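Local structure of penicillin-binding protein 2B (Streptococcus pneumoniae, 2WAD) at residues Q78-T83 and G190-D195; R114-Y119 and K173-F178; V388-I393 and E438-S443; Q406-Q411 and V449-G454. The protein probably cross-links peptide stems of adjacent glycan strands as a penicillin-binding transpeptidase of the machinery that builds peripheral cell-wall peptidoglycan. One frame throughout, in Å; residues are numbered along the deposited sequence.

Interaction 1: Q78-T83 and G190-D195; sequences QVVSFT and GTIATD
With CG1 of Ile192 set beside its own backbone N (chi1 -59°), the longer arm of the isoleucine runs to Phe82, where Ile192 CD1 rests 3.7 Å from Phe82 CB. The Phe82 ring turns the other way, because its CG is anti to the backbone N, and it packs on Leu93 and Leu181 of the helices 90-100 and 169-182. Closer to the backbone, Ile192 CB lies 4.1 Å from Val80 CG1, the two side chains crossing obliquely. Helices back this apolar cluster, Ile192 itself touching Leu177 and Leu181.

The backbones form an antiparallel ladder. Phe82 and Gly190 are a hydrogen-bonded pair, with Phe82 N 2.9 Å from Gly190 O and Gly190 N 3.0 Å from Phe82 O, and a third bond joins Ile192 N to Val80 O at 2.8 Å. Strand 189-191 is the edge strand of a three-stranded antiparallel sheet in the dimerisation-domain region, with strand 72-83 in the centre and strand 215-225 beyond it. Where the chains part, a water takes over: it accepts from Val80 N at 2.7 Å and donates to Ile192 O.

Ser81 and Thr191, a non-hydrogen-bonded pair, point to the other face. There the Val79 side chain crosses that of Thr191 at about a right angle, its CG1 wedged against both branches, 3.4 Å from Thr191 CG2, which is tight for two carbons. Both hydroxyls have partners beyond the two segments: Thr191 OG1 bonds Glu240, and Ser81 OG bonds Ser218 on strand 215-225.

Interaction 2: R114-Y119 and K173-F178; sequences RQLADY and KEIYLF
Aromatic and apolar packing of Tyr119 on Ile175 and Phe178 carries most of this contact. The phenol ring lies across the isoleucine at about a right angle, and Ile175 CG1 sits 3.4 Å from the ring centroid, only 3° off the ring normal, a CH-pi contact over the centre of the ring. Ile175 CD1 extends over the same face to 3.6 Å from Tyr119 CD2, and Leu116 CD2 also touches Ile175 CD1, at 4.2 Å. Phe178 receives the edge of the tyrosine instead: the rings form a T-shaped pair, centroids of Tyr119 and Phe178 5.8 Å apart, with Tyr119 CD1 above the phenylalanine face near its rim.

These side chains fill the crossing of two helices, 113-121 and 169-182, which meet at 95° with their local axes 9.9 Å apart. The crossing belongs to the helical part of the dimerisation-domain region, where helix 90-100 adds Lys94 against both Tyr119 and Phe178.

The polar link across the crossing is a single hydrogen bond, given by Tyr119 OH to the anti lone pair of Glu174 OE2 over 2.6 Å. Glu174 CG lies between backbone N and carbonyl carbon (chi1 78°), and the chain extended beyond it carries the carboxylate to the hydroxyl. The bond ties down the hydroxyl end of a ring whose face rests on Ile175. Among charged groups, Arg114 NE and Asp118 OD1 form a salt bridge 3.3 Å long within helix 113-121, and Arg114 reaches a second carboxylate, Asp158.

Interaction 3: V388-I393 and E438-S443; sequences VKAATI and EALEYS. Unlike the reference sequence in segment 438-443: Glu438 (reference Gln).
Helices 389-398 and 436-442 run nearly antiparallel (160°) with their local axes 10.6 Å apart, and the CA atoms of Lys389 and Leu440 approach most closely, at 7.0 Å. Leu440 fills the gap between them: its CD2 lies 3.7 Å from Ala390 N and also touches Ala390 CB, while Ile393 reaches toward it tip to tip, Ile393 CD1 being 3.9 Å from Leu440 CG.

The polar part lies at the C-terminal end of helix 436-442, which closes in a Schellman motif with Ser443, at positive phi (62°), as the C-prime residue. The fully extended chain of Lys389 spans the space to this turn. Its NZ is 2.9 Å from Ser443 O, approaching from above the carbonyl plane, and 3.1 Å from Ser443 OG, so one serine holds NZ through two oxygens. Asn445 OD1 and Ser386 OG also bind NZ, while Ser443 OG bonds Ser386 OG and Lys615 NZ.

Ser386 is the inferred acyl-ester nucleophile. Its spacing to Lys389 fits the SxxK motif of penicillin-binding proteins, Ser443 and Asn445 fit SxN, and Lys615 a KTG-type motif. The buried network is therefore consistent with the active site of this family, in which residues at the start of helix 389-398 and in the turn after helix 436-442 meet and the lysine, held from several sides, probably helps to position and activate the nucleophilic hydroxyl.

Interaction 4: Q406-Q411 and V449-G454; sequences QTLTDQ and VQTALG
Gln450 and Leu408 supply most of the buried surface, with Gln411 a smaller third partner. The two main side chains slide past each other in opposite directions, bringing Leu408 CD1 to 4.0 Å from Gln450 CB. The extended chain of Gln450 carries its amide on to the backbone of strand 408-410, where both amide atoms are used. Gln450 NE2 donates to Thr409 O at 2.9 Å, somewhat bent (149° at the hydrogen) and tilted from the plane of its own amide; it also bonds Ala446 O one turn back in its helix. Gln450 OE1 takes a hydrogen bond of 2.7 Å from a water, which in turn accepts from Thr409 N at 2.9 Å. One glutamine thus serves both the N-H and the C=O of Thr409, one of them through water. Gln411 crosses at about a right angle, its NE2 3.5 Å from Gln450 OE1 and the amide planes 78° apart.

In the transpeptidase domain, strand 408-410 pairs antiparallel with strand 432-434, and this small two-stranded sheet lies against helix 445-455, where Leu408 also touches Tyr447. Through Val449 and Ala452 the same helix packs on helix 509-515.

The four contacts fall into two pairs at opposite ends of an elongated chain. Interactions 1 and 2 lie in the dimerisation-domain region, their centres 16 Å apart; helix 169-182 leads into strand 189-191, and along the chain both segments of interaction 2 come between those of interaction 1. Interactions 3 and 4 share the transpeptidase domain with centres 11 Å apart and alternating segments: helix 389-398, strand 408-410, helix 436-442, helix 445-455. They touch where Thr392 O meets Thr451 CG2. Centres of the two pairs are 65 to 77 Å apart, so the probable catalytic cluster at interaction 3 is remote from the N-terminal packing, while interaction 4 borders it.

Interaction 1: Q78-T83 and G190-D195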
loop_
_atom_site.group_PDB
_atom_site.type_symbol
_atom_site.label_atom_id
_atom_site.label_comp_id
_atom_site.label_asym_id
_atom_site.label_seq_id
_atom_site.Cartn_x
_atom_site.Cartn_y
_atom_site.Cartn_z
ATOM N N GLN A 78 0.927 13.894 28.854
ATOM C CA GLN A 78 0.990 13.503 30.258
ATOM C C GLN A 78 -0.179 12.585 30.593
ATOM O O GLN A 78 -1.287 12.811 30.118
ATOM C CB GLN A 78 0.984 14.732 31.161
ATOM C CG GLN A 78 2.155 15.656 30.907
ATOM C CD GLN A 78 2.960 15.887 32.160
ATOM O OE1 GLN A 78 3.689 15.000 32.615
ATOM N NE2 GLN A 78 2.825 17.079 32.739
ATOM N N VAL A 79 0.069 11.564 31.408
ATOM C CA VAL A 79 -0.861 10.445 31.554
ATOM C C VAL A 79 -0.837 9.907 32.985
ATOM O O VAL A 79 0.188 9.983 33.656
ATOM C CB VAL A 79 -0.485 9.322 30.543
ATOM C CG1 VAL A 79 -0.779 7.945 31.078
ATOM C CG2 VAL A 79 -1.188 9.524 29.194
ATOM N N VAL A 80 -1.962 9.384 33.467
ATOM C CA VAL A 80 -1.947 8.608 34.705
ATOM C C VAL A 80 -1.490 7.181 34.408
ATOM O O VAL A 80 -2.105 6.503 33.581
ATOM C CB VAL A 80 -3.310 8.576 35.423
ATOM C CG1 VAL A 80 -3.223 7.697 36.671
ATOM C CG2 VAL A 80 -3.729 9.984 35.809
ATOM N N SER A 81 -0.419 6.746 35.077
ATOM C CA SER A 81 0.140 5.407 34.884
ATOM C C SER A 81 -0.101 4.576 36.134
ATOM O O SER A 81 -0.083 5.123 37.241
ATOM C CB SER A 81 1.649 5.467 34.646
ATOM O OG SER A 81 1.942 5.697 33.286
ATOM N N PHE A 82 -0.313 3.272 35.948
ATOM C CA PHE A 82 -0.423 2.336 37.066
ATOM C C PHE A 82 0.583 1.205 36.942
ATOM O O PHE A 82 0.629 0.516 35.931
ATOM C CB PHE A 82 -1.826 1.748 37.156
ATOM C CG PHE A 82 -2.014 0.799 38.312
ATOM C CD1 PHE A 82 -1.812 1.225 39.614
ATOM C CD2 PHE A 82 -2.405 -0.518 38.093
ATOM C CE1 PHE A 82 -2.000 0.365 40.680
ATOM C CE2 PHE A 82 -2.590 -1.390 39.162
ATOM C CZ PHE A 82 -2.386 -0.946 40.455
ATOM N N THR A 83 1.389 1.027 37.977
ATOM C CA THR A 83 2.350 -0.063 38.033
ATOM C C THR A 83 1.830 -1.056 39.059
ATOM O O THR A 83 1.626 -0.690 40.208
ATOM C CB THR A 83 3.710 0.478 38.468
ATOM O OG1 THR A 83 4.289 1.130 37.336
ATOM C CG2 THR A 83 4.639 -0.642 38.945
ATOM N N GLY A 190 0.904 0.224 32.919
ATOM C CA GLY A 190 -0.046 0.559 31.851
ATOM C C GLY A 190 -0.714 1.894 32.135
ATOM O O GLY A 190 -0.735 2.355 33.279
ATOM N N THR A 191 -1.258 2.506 31.091
ATOM C CA THR A 191 -1.937 3.792 31.153
ATOM C C THR A 191 -3.387 3.649 31.611
ATOM O O THR A 191 -4.102 2.754 31.140
ATOM C CB THR A 191 -1.896 4.473 29.766
ATOM O OG1 THR A 191 -0.571 4.950 29.523
ATOM C CG2 THR A 191 -2.868 5.645 29.678
ATOM N N ILE A 192 -3.802 4.525 32.532
ATOM C CA ILE A 192 -5.176 4.546 33.056
ATOM C C ILE A 192 -6.003 5.601 32.321
ATOM O O ILE A 192 -5.956 6.788 32.654
ATOM C CB ILE A 192 -5.226 4.840 34.565
ATOM C CG1 ILE A 192 -4.429 3.792 35.347
ATOM C CG2 ILE A 192 -6.659 4.864 35.056
ATOM C CD1 ILE A 192 -4.547 2.376 34.781
ATOM N N ALA A 193 -6.747 5.165 31.311
ATOM C CA ALA A 193 -7.510 6.092 30.488
ATOM C C ALA A 193 -8.602 6.840 31.250
ATOM O O ALA A 193 -9.413 6.257 31.975
ATOM C CB ALA A 193 -8.067 5.392 29.257
ATOM N N THR A 194 -8.597 8.155 31.089
ATOM C CA THR A 194 -9.549 9.017 31.769
ATOM C C THR A 194 -9.918 10.121 30.782
ATOM O O THR A 194 -9.284 10.224 29.740
ATOM C CB THR A 194 -8.902 9.624 33.034
ATOM O OG1 THR A 194 -9.906 10.271 33.818
ATOM C CG2 THR A 194 -7.830 10.633 32.659
ATOM N N ASP A 195 -10.935 10.925 31.088
ATOM C CA ASP A 195 -11.167 12.159 30.332
ATOM C C ASP A 195 -9.931 13.041 30.444
ATOM O O ASP A 195 -9.319 13.125 31.506
ATOM C CB ASP A 195 -12.374 12.934 30.868
ATOM C CG ASP A 195 -13.661 12.136 30.792
ATOM O OD1 ASP A 195 -13.699 11.132 30.050
ATOM O OD2 ASP A 195 -14.640 12.510 31.471
HETATM O O HOH W 1 -3.863 8.876 31.668
#

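Interaction 2: R114-Y119 and K173-F178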
loop_
_atom_site.group_PDB
_atom_site.type_symbol
_atom_site.label_atom_id
_atom_site.label_comp_id
_atom_site.label_asym_id
_atom_site.label_seq_id
_atom_site.Cartn_x
_atom_site.Cartn_y
_atom_site.Cartn_z
ATOM N N ARG A 114 -17.868 -9.128 31.322
ATOM C CA ARG A 114 -16.736 -9.752 32.002
ATOM C C ARG A 114 -16.118 -8.766 33.004
ATOM O O ARG A 114 -15.774 -9.141 34.129
ATOM C CB ARG A 114 -15.715 -10.283 30.995
ATOM C CG ARG A 114 -14.345 -10.656 31.556
ATOM C CD ARG A 114 -14.364 -11.870 32.490
ATOM N NE ARG A 114 -13.041 -12.101 33.078
ATOM C CZ ARG A 114 -12.365 -13.248 33.052
ATOM N NH1 ARG A 114 -12.884 -14.333 32.487
ATOM N NH2 ARG A 114 -11.162 -13.315 33.613
ATOM N N GLN A 115 -16.007 -7.500 32.614
ATOM C CA GLN A 115 -15.613 -6.453 33.560
ATOM C C GLN A 115 -16.581 -6.345 34.736
ATOM O O GLN A 115 -16.158 -6.183 35.885
ATOM C CB GLN A 115 -15.439 -5.107 32.853
ATOM C CG GLN A 115 -14.276 -5.118 31.875
ATOM C CD GLN A 115 -14.242 -3.901 30.968
ATOM O OE1 GLN A 115 -15.196 -3.127 30.898
ATOM N NE2 GLN A 115 -13.132 -3.734 30.260
ATOM N N LEU A 116 -17.876 -6.467 34.461
ATOM C CA LEU A 116 -18.875 -6.422 35.529
ATOM C C LEU A 116 -18.818 -7.641 36.461
ATOM O O LEU A 116 -19.121 -7.544 37.645
ATOM C CB LEU A 116 -20.276 -6.231 34.949
ATOM C CG LEU A 116 -20.636 -4.833 34.436
ATOM C CD1 LEU A 116 -21.726 -4.909 33.368
ATOM C CD2 LEU A 116 -21.082 -3.967 35.610
ATOM N N ALA A 117 -18.419 -8.790 35.928
ATOM C CA ALA A 117 -18.339 -10.011 36.724
ATOM C C ALA A 117 -17.062 -10.019 37.562
ATOM O O ALA A 117 -17.054 -10.492 38.701
ATOM C CB ALA A 117 -18.398 -11.231 35.826
ATOM N N ASP A 118 -15.996 -9.480 36.978
ATOM C CA ASP A 118 -14.730 -9.267 37.663
ATOM C C ASP A 118 -14.880 -8.386 38.896
ATOM O O ASP A 118 -14.519 -8.798 40.002
ATOM C CB ASP A 118 -13.709 -8.665 36.704
ATOM C CG ASP A 118 -13.033 -9.715 35.847
ATOM O OD1 ASP A 118 -13.225 -10.921 36.101
ATOM O OD2 ASP A 118 -12.288 -9.328 34.929
ATOM N N TYR A 119 -15.426 -7.186 38.706
ATOM C CA TYR A 119 -15.683 -6.270 39.819
ATOM C C TYR A 119 -16.547 -6.923 40.888
ATOM O O TYR A 119 -16.303 -6.784 42.087
ATOM C CB TYR A 119 -16.373 -5.002 39.310
ATOM C CG TYR A 119 -16.704 -4.020 40.408
ATOM C CD1 TYR A 119 -15.759 -3.107 40.855
ATOM C CD2 TYR A 119 -17.959 -4.002 40.999
ATOM C CE1 TYR A 119 -16.052 -2.205 41.861
ATOM C CE2 TYR A 119 -18.266 -3.093 41.993
ATOM C CZ TYR A 119 -17.305 -2.203 42.421
ATOM O OH TYR A 119 -17.585 -1.298 43.417
ATOM N N LYS A 173 -18.417 4.216 37.584
ATOM C CA LYS A 173 -17.186 4.943 37.308
ATOM C C LYS A 173 -16.021 4.311 38.046
ATOM O O LYS A 173 -14.916 4.231 37.508
ATOM C CB LYS A 173 -17.313 6.404 37.729
ATOM C CG LYS A 173 -18.358 7.199 36.955
ATOM C CD LYS A 173 -18.396 8.631 37.472
ATOM C CE LYS A 173 -19.127 9.545 36.509
ATOM N NZ LYS A 173 -19.057 10.941 37.008
ATOM N N GLU A 174 -16.263 3.848 39.268
ATOM C CA GLU A 174 -15.206 3.130 39.949
ATOM C C GLU A 174 -15.004 1.768 39.292
ATOM O O GLU A 174 -13.867 1.316 39.121
ATOM C CB GLU A 174 -15.400 3.083 41.467
ATOM C CG GLU A 174 -16.405 2.085 41.979
ATOM C CD GLU A 174 -16.542 2.146 43.490
ATOM O OE1 GLU A 174 -16.228 3.195 44.101
ATOM O OE2 GLU A 174 -16.971 1.130 44.069
ATOM N N ILE A 175 -16.097 1.151 38.852
ATOM C CA ILE A 175 -15.974 -0.117 38.135
ATOM C C ILE A 175 -15.122 0.044 36.891
ATOM O O ILE A 175 -14.278 -0.797 36.577
ATOM C CB ILE A 175 -17.326 -0.734 37.760
ATOM C CG1 ILE A 175 -18.152 -0.980 39.022
ATOM C CG2 ILE A 175 -17.098 -2.048 37.020
ATOM C CD1 ILE A 175 -19.467 -1.679 38.742
ATOM N N TYR A 176 -15.331 1.150 36.190
ATOM C CA TYR A 176 -14.492 1.475 35.040
ATOM C C TYR A 176 -13.004 1.589 35.373
ATOM O O TYR A 176 -12.161 1.029 34.683
ATOM C CB TYR A 176 -14.992 2.757 34.369
ATOM C CG TYR A 176 -14.165 3.158 33.167
ATOM C CD1 TYR A 176 -14.214 2.423 31.988
ATOM C CD2 TYR A 176 -13.328 4.263 33.222
ATOM C CE1 TYR A 176 -13.457 2.796 30.881
ATOM C CE2 TYR A 176 -12.564 4.639 32.144
ATOM C CZ TYR A 176 -12.635 3.909 30.976
ATOM O OH TYR A 176 -11.865 4.305 29.913
ATOM N N LEU A 177 -12.689 2.342 36.421
ATOM C CA LEU A 177 -11.320 2.527 36.894
ATOM C C LEU A 177 -10.639 1.225 37.322
ATOM O O LEU A 177 -9.537 0.930 36.849
ATOM C CB LEU A 177 -11.266 3.572 38.016
ATOM C CG LEU A 177 -11.381 5.017 37.497
ATOM C CD1 LEU A 177 -11.570 6.021 38.624
ATOM C CD2 LEU A 177 -10.256 5.465 36.551
ATOM N N PHE A 178 -11.288 0.464 38.203
ATOM C CA PHE A 178 -10.883 -0.909 38.519
ATOM C C PHE A 178 -10.477 -1.733 37.282
ATOM O O PHE A 178 -9.366 -2.273 37.229
ATOM C CB PHE A 178 -12.026 -1.591 39.258
ATOM C CG PHE A 178 -11.752 -3.018 39.624
ATOM C CD1 PHE A 178 -11.319 -3.336 40.896
ATOM C CD2 PHE A 178 -11.960 -4.041 38.714
ATOM C CE1 PHE A 178 -11.074 -4.646 41.256
ATOM C CE2 PHE A 178 -11.725 -5.361 39.071
ATOM C CZ PHE A 178 -11.273 -5.661 40.348
#

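Interaction 3: V388-I393 and E438-S443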
loop_
_atom_site.group_PDB
_atom_site.type_symbol
_atom_site.label_atom_id
_atom_site.label_comp_id
_atom_site.label_asym_id
_atom_site.label_seq_id
_atom_site.Cartn_x
_atom_site.Cartn_y
_atom_site.Cartn_z
ATOM N N VAL A 388 -0.220 -1.985 -24.380
ATOM C CA VAL A 388 0.250 -3.333 -24.125
ATOM C C VAL A 388 0.746 -4.075 -25.360
ATOM O O VAL A 388 1.148 -5.223 -25.239
ATOM C CB VAL A 388 -0.834 -4.235 -23.476
ATOM C CG1 VAL A 388 -1.396 -3.620 -22.173
ATOM C CG2 VAL A 388 -1.903 -4.601 -24.489
ATOM N N LYS A 389 0.757 -3.440 -26.532
ATOM C CA LYS A 389 1.039 -4.163 -27.756
ATOM C C LYS A 389 2.429 -4.799 -27.837
ATOM O O LYS A 389 2.623 -5.829 -28.487
ATOM C CB LYS A 389 0.684 -3.305 -28.974
ATOM C CG LYS A 389 -0.818 -3.189 -29.146
ATOM C CD LYS A 389 -1.219 -2.249 -30.281
ATOM C CE LYS A 389 -2.738 -2.238 -30.399
ATOM N NZ LYS A 389 -3.333 -1.310 -31.409
ATOM N N ALA A 390 3.396 -4.205 -27.150
ATOM C CA ALA A 390 4.743 -4.765 -27.065
ATOM C C ALA A 390 4.806 -6.097 -26.312
ATOM O O ALA A 390 5.681 -6.938 -26.593
ATOM C CB ALA A 390 5.666 -3.786 -26.407
ATOM N N ALA A 391 3.899 -6.302 -25.357
ATOM C CA ALA A 391 3.890 -7.572 -24.636
ATOM C C ALA A 391 3.307 -8.672 -25.526
ATOM O O ALA A 391 3.762 -9.818 -25.483
ATOM C CB ALA A 391 3.153 -7.469 -23.280
ATOM N N THR A 392 2.319 -8.337 -26.349
ATOM C CA THR A 392 1.737 -9.323 -27.272
ATOM C C THR A 392 2.701 -9.801 -28.340
ATOM O O THR A 392 2.727 -10.990 -28.657
ATOM C CB THR A 392 0.513 -8.767 -28.005
ATOM O OG1 THR A 392 -0.392 -8.221 -27.036
ATOM C CG2 THR A 392 -0.169 -9.877 -28.771
ATOM N N ILE A 393 3.454 -8.867 -28.922
ATOM C CA ILE A 393 4.545 -9.224 -29.809
ATOM C C ILE A 393 5.558 -10.114 -29.090
ATOM O O ILE A 393 6.071 -11.076 -29.662
ATOM C CB ILE A 393 5.216 -7.972 -30.428
ATOM C CG1 ILE A 393 4.187 -7.163 -31.224
ATOM C CG2 ILE A 393 6.289 -8.353 -31.440
ATOM C CD1 ILE A 393 4.687 -5.783 -31.701
ATOM N N GLU A 438 7.054 -1.040 -36.944
ATOM C CA GLU A 438 6.042 -0.173 -37.530
ATOM C C GLU A 438 4.678 -0.468 -36.940
ATOM O O GLU A 438 3.870 0.452 -36.751
ATOM C CB GLU A 438 5.969 -0.349 -39.066
ATOM C CG GLU A 438 7.107 0.331 -39.874
ATOM C CD GLU A 438 7.271 -0.277 -41.284
ATOM O OE1 GLU A 438 6.495 -1.183 -41.650
ATOM O OE2 GLU A 438 8.177 0.132 -42.034
ATOM N N ALA A 439 4.424 -1.752 -36.675
ATOM C CA ALA A 439 3.270 -2.133 -35.878
ATOM C C ALA A 439 3.173 -1.360 -34.566
ATOM O O ALA A 439 2.099 -0.933 -34.158
ATOM C CB ALA A 439 3.236 -3.644 -35.615
ATOM N N LEU A 440 4.292 -1.190 -33.890
ATOM C CA LEU A 440 4.287 -0.397 -32.659
ATOM C C LEU A 440 4.119 1.095 -32.969
ATOM O O LEU A 440 3.308 1.786 -32.330
ATOM C CB LEU A 440 5.544 -0.684 -31.834
ATOM C CG LEU A 440 5.582 -2.061 -31.141
ATOM C CD1 LEU A 440 6.933 -2.400 -30.546
ATOM C CD2 LEU A 440 4.538 -2.180 -30.043
ATOM N N GLU A 441 4.855 1.567 -33.980
ATOM C CA GLU A 441 4.809 2.986 -34.382
ATOM C C GLU A 441 3.398 3.465 -34.725
ATOM O O GLU A 441 2.996 4.554 -34.284
ATOM C CB GLU A 441 5.771 3.292 -35.533
ATOM C CG GLU A 441 5.746 4.743 -36.005
ATOM C CD GLU A 441 6.745 5.027 -37.139
ATOM O OE1 GLU A 441 7.490 4.109 -37.545
ATOM O OE2 GLU A 441 6.790 6.180 -37.627
ATOM N N TYR A 442 2.654 2.618 -35.447
ATOM C CA TYR A 442 1.300 2.923 -35.909
ATOM C C TYR A 442 0.167 2.423 -35.020
ATOM O O TYR A 442 -1.002 2.787 -35.209
ATOM C CB TYR A 442 1.062 2.347 -37.303
ATOM C CG TYR A 442 2.130 2.617 -38.327
ATOM C CD1 TYR A 442 2.988 3.708 -38.217
ATOM C CD2 TYR A 442 2.271 1.779 -39.429
ATOM C CE1 TYR A 442 3.980 3.937 -39.174
ATOM C CE2 TYR A 442 3.243 2.010 -40.389
ATOM C CZ TYR A 442 4.102 3.078 -40.257
ATOM O OH TYR A 442 5.072 3.267 -41.230
ATOM N N SER A 443 0.518 1.595 -34.042
ATOM C CA SER A 443 -0.471 0.960 -33.179
ATOM C C SER A 443 -1.401 0.062 -33.982
ATOM O O SER A 443 -2.618 0.144 -33.858
ATOM C CB SER A 443 -1.256 1.980 -32.342
ATOM O OG SER A 443 -1.783 1.386 -31.151
#

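Interaction 4: Q406-Q411 and V449-G454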
loop_
_atom_site.group_PDB
_atom_site.type_symbol
_atom_site.label_atom_id
_atom_site.label_comp_id
_atom_site.label_asym_id
_atom_site.label_seq_id
_atom_site.Cartn_x
_atom_site.Cartn_y
_atom_site.Cartn_z
ATOM N N GLN A 406 9.622 -9.241 -38.116
ATOM C CA GLN A 406 8.848 -9.861 -39.200
ATOM C C GLN A 406 7.739 -8.995 -39.805
ATOM O O GLN A 406 7.027 -8.281 -39.082
ATOM C CB GLN A 406 8.276 -11.211 -38.733
ATOM C CG GLN A 406 7.528 -12.006 -39.799
ATOM C CD GLN A 406 7.133 -13.402 -39.317
ATOM O OE1 GLN A 406 7.796 -13.977 -38.452
ATOM N NE2 GLN A 406 6.055 -13.950 -39.871
ATOM N N THR A 407 7.595 -9.086 -41.132
ATOM C CA THR A 407 6.576 -8.352 -41.872
ATOM C C THR A 407 5.276 -9.131 -41.974
ATOM O O THR A 407 5.271 -10.311 -42.272
ATOM C CB THR A 407 7.029 -7.980 -43.305
ATOM O OG1 THR A 407 8.094 -7.022 -43.239
ATOM C CG2 THR A 407 5.854 -7.377 -44.109
ATOM N N LEU A 408 4.164 -8.460 -41.703
ATOM C CA LEU A 408 2.861 -9.058 -41.876
ATOM C C LEU A 408 2.069 -8.051 -42.707
ATOM O O LEU A 408 2.518 -6.923 -42.925
ATOM C CB LEU A 408 2.174 -9.300 -40.519
ATOM C CG LEU A 408 2.730 -10.305 -39.496
ATOM C CD1 LEU A 408 1.866 -10.385 -38.220
ATOM C CD2 LEU A 408 2.860 -11.679 -40.071
ATOM N N THR A 409 0.896 -8.454 -43.174
ATOM C CA THR A 409 0.025 -7.533 -43.878
ATOM C C THR A 409 -0.931 -6.913 -42.862
ATOM O O THR A 409 -1.674 -7.611 -42.160
ATOM C CB THR A 409 -0.784 -8.261 -44.977
ATOM O OG1 THR A 409 0.129 -8.916 -45.864
ATOM C CG2 THR A 409 -1.669 -7.290 -45.773
ATOM N N ASP A 410 -0.908 -5.590 -42.802
ATOM C CA ASP A 410 -1.955 -4.855 -42.116
ATOM C C ASP A 410 -3.178 -4.860 -43.034
ATOM O O ASP A 410 -3.127 -4.334 -44.148
ATOM C CB ASP A 410 -1.489 -3.426 -41.833
ATOM C CG ASP A 410 -2.375 -2.718 -40.840
ATOM O OD1 ASP A 410 -3.593 -2.573 -41.087
ATOM O OD2 ASP A 410 -1.842 -2.319 -39.784
ATOM N N GLN A 411 -4.255 -5.479 -42.553
ATOM C CA GLN A 411 -5.530 -5.611 -43.263
ATOM C C GLN A 411 -6.607 -5.769 -42.191
ATOM O O GLN A 411 -6.297 -6.124 -41.044
ATOM C CB GLN A 411 -5.504 -6.870 -44.147
ATOM C CG GLN A 411 -5.077 -8.106 -43.347
ATOM C CD GLN A 411 -4.779 -9.320 -44.208
ATOM O OE1 GLN A 411 -5.484 -9.577 -45.177
ATOM N NE2 GLN A 411 -3.729 -10.069 -43.859
ATOM N N VAL A 449 -3.335 -9.078 -33.613
ATOM C CA VAL A 449 -4.407 -10.043 -33.771
ATOM C C VAL A 449 -3.931 -11.264 -34.583
ATOM O O VAL A 449 -4.219 -12.408 -34.231
ATOM C CB VAL A 449 -5.659 -9.393 -34.401
ATOM C CG1 VAL A 449 -6.659 -10.460 -34.789
ATOM C CG2 VAL A 449 -6.326 -8.450 -33.400
ATOM N N GLN A 450 -3.190 -11.034 -35.657
ATOM C CA GLN A 450 -2.536 -12.119 -36.385
ATOM C C GLN A 450 -1.514 -12.856 -35.523
ATOM O O GLN A 450 -1.483 -14.069 -35.518
ATOM C CB GLN A 450 -1.891 -11.600 -37.680
ATOM C CG GLN A 450 -2.897 -11.312 -38.780
ATOM C CD GLN A 450 -2.270 -10.702 -40.030
ATOM O OE1 GLN A 450 -2.152 -11.374 -41.057
ATOM N NE2 GLN A 450 -1.904 -9.418 -39.966
ATOM N N THR A 451 -0.706 -12.138 -34.751
ATOM C CA THR A 451 0.163 -12.775 -33.770
ATOM C C THR A 451 -0.571 -13.671 -32.785
ATOM O O THR A 451 -0.149 -14.816 -32.602
ATOM C CB THR A 451 1.007 -11.765 -32.971
ATOM O OG1 THR A 451 1.844 -11.022 -33.862
ATOM C CG2 THR A 451 1.890 -12.483 -31.963
ATOM N N ALA A 452 -1.634 -13.168 -32.147
ATOM C CA ALA A 452 -2.430 -14.001 -31.227
ATOM C C ALA A 452 -3.031 -15.247 -31.893
ATOM O O ALA A 452 -2.969 -16.345 -31.346
ATOM C CB ALA A 452 -3.560 -13.192 -30.554
ATOM N N LEU A 453 -3.674 -15.091 -33.045
ATOM C CA LEU A 453 -4.176 -16.274 -33.748
ATOM C C LEU A 453 -3.051 -17.314 -33.893
ATOM O O LEU A 453 -3.282 -18.509 -33.776
ATOM C CB LEU A 453 -4.745 -15.887 -35.115
ATOM C CG LEU A 453 -5.382 -17.014 -35.933
ATOM C CD1 LEU A 453 -6.691 -17.454 -35.300
ATOM C CD2 LEU A 453 -5.600 -16.592 -37.372
ATOM N N GLY A 454 -1.820 -16.849 -34.107
ATOM C CA GLY A 454 -0.673 -17.727 -34.276
ATOM C C GLY A 454 -0.241 -18.447 -33.006
ATOM O O GLY A 454 0.335 -19.531 -33.062
HETATM O O HOH W 2 -0.157 -11.101 -42.827
#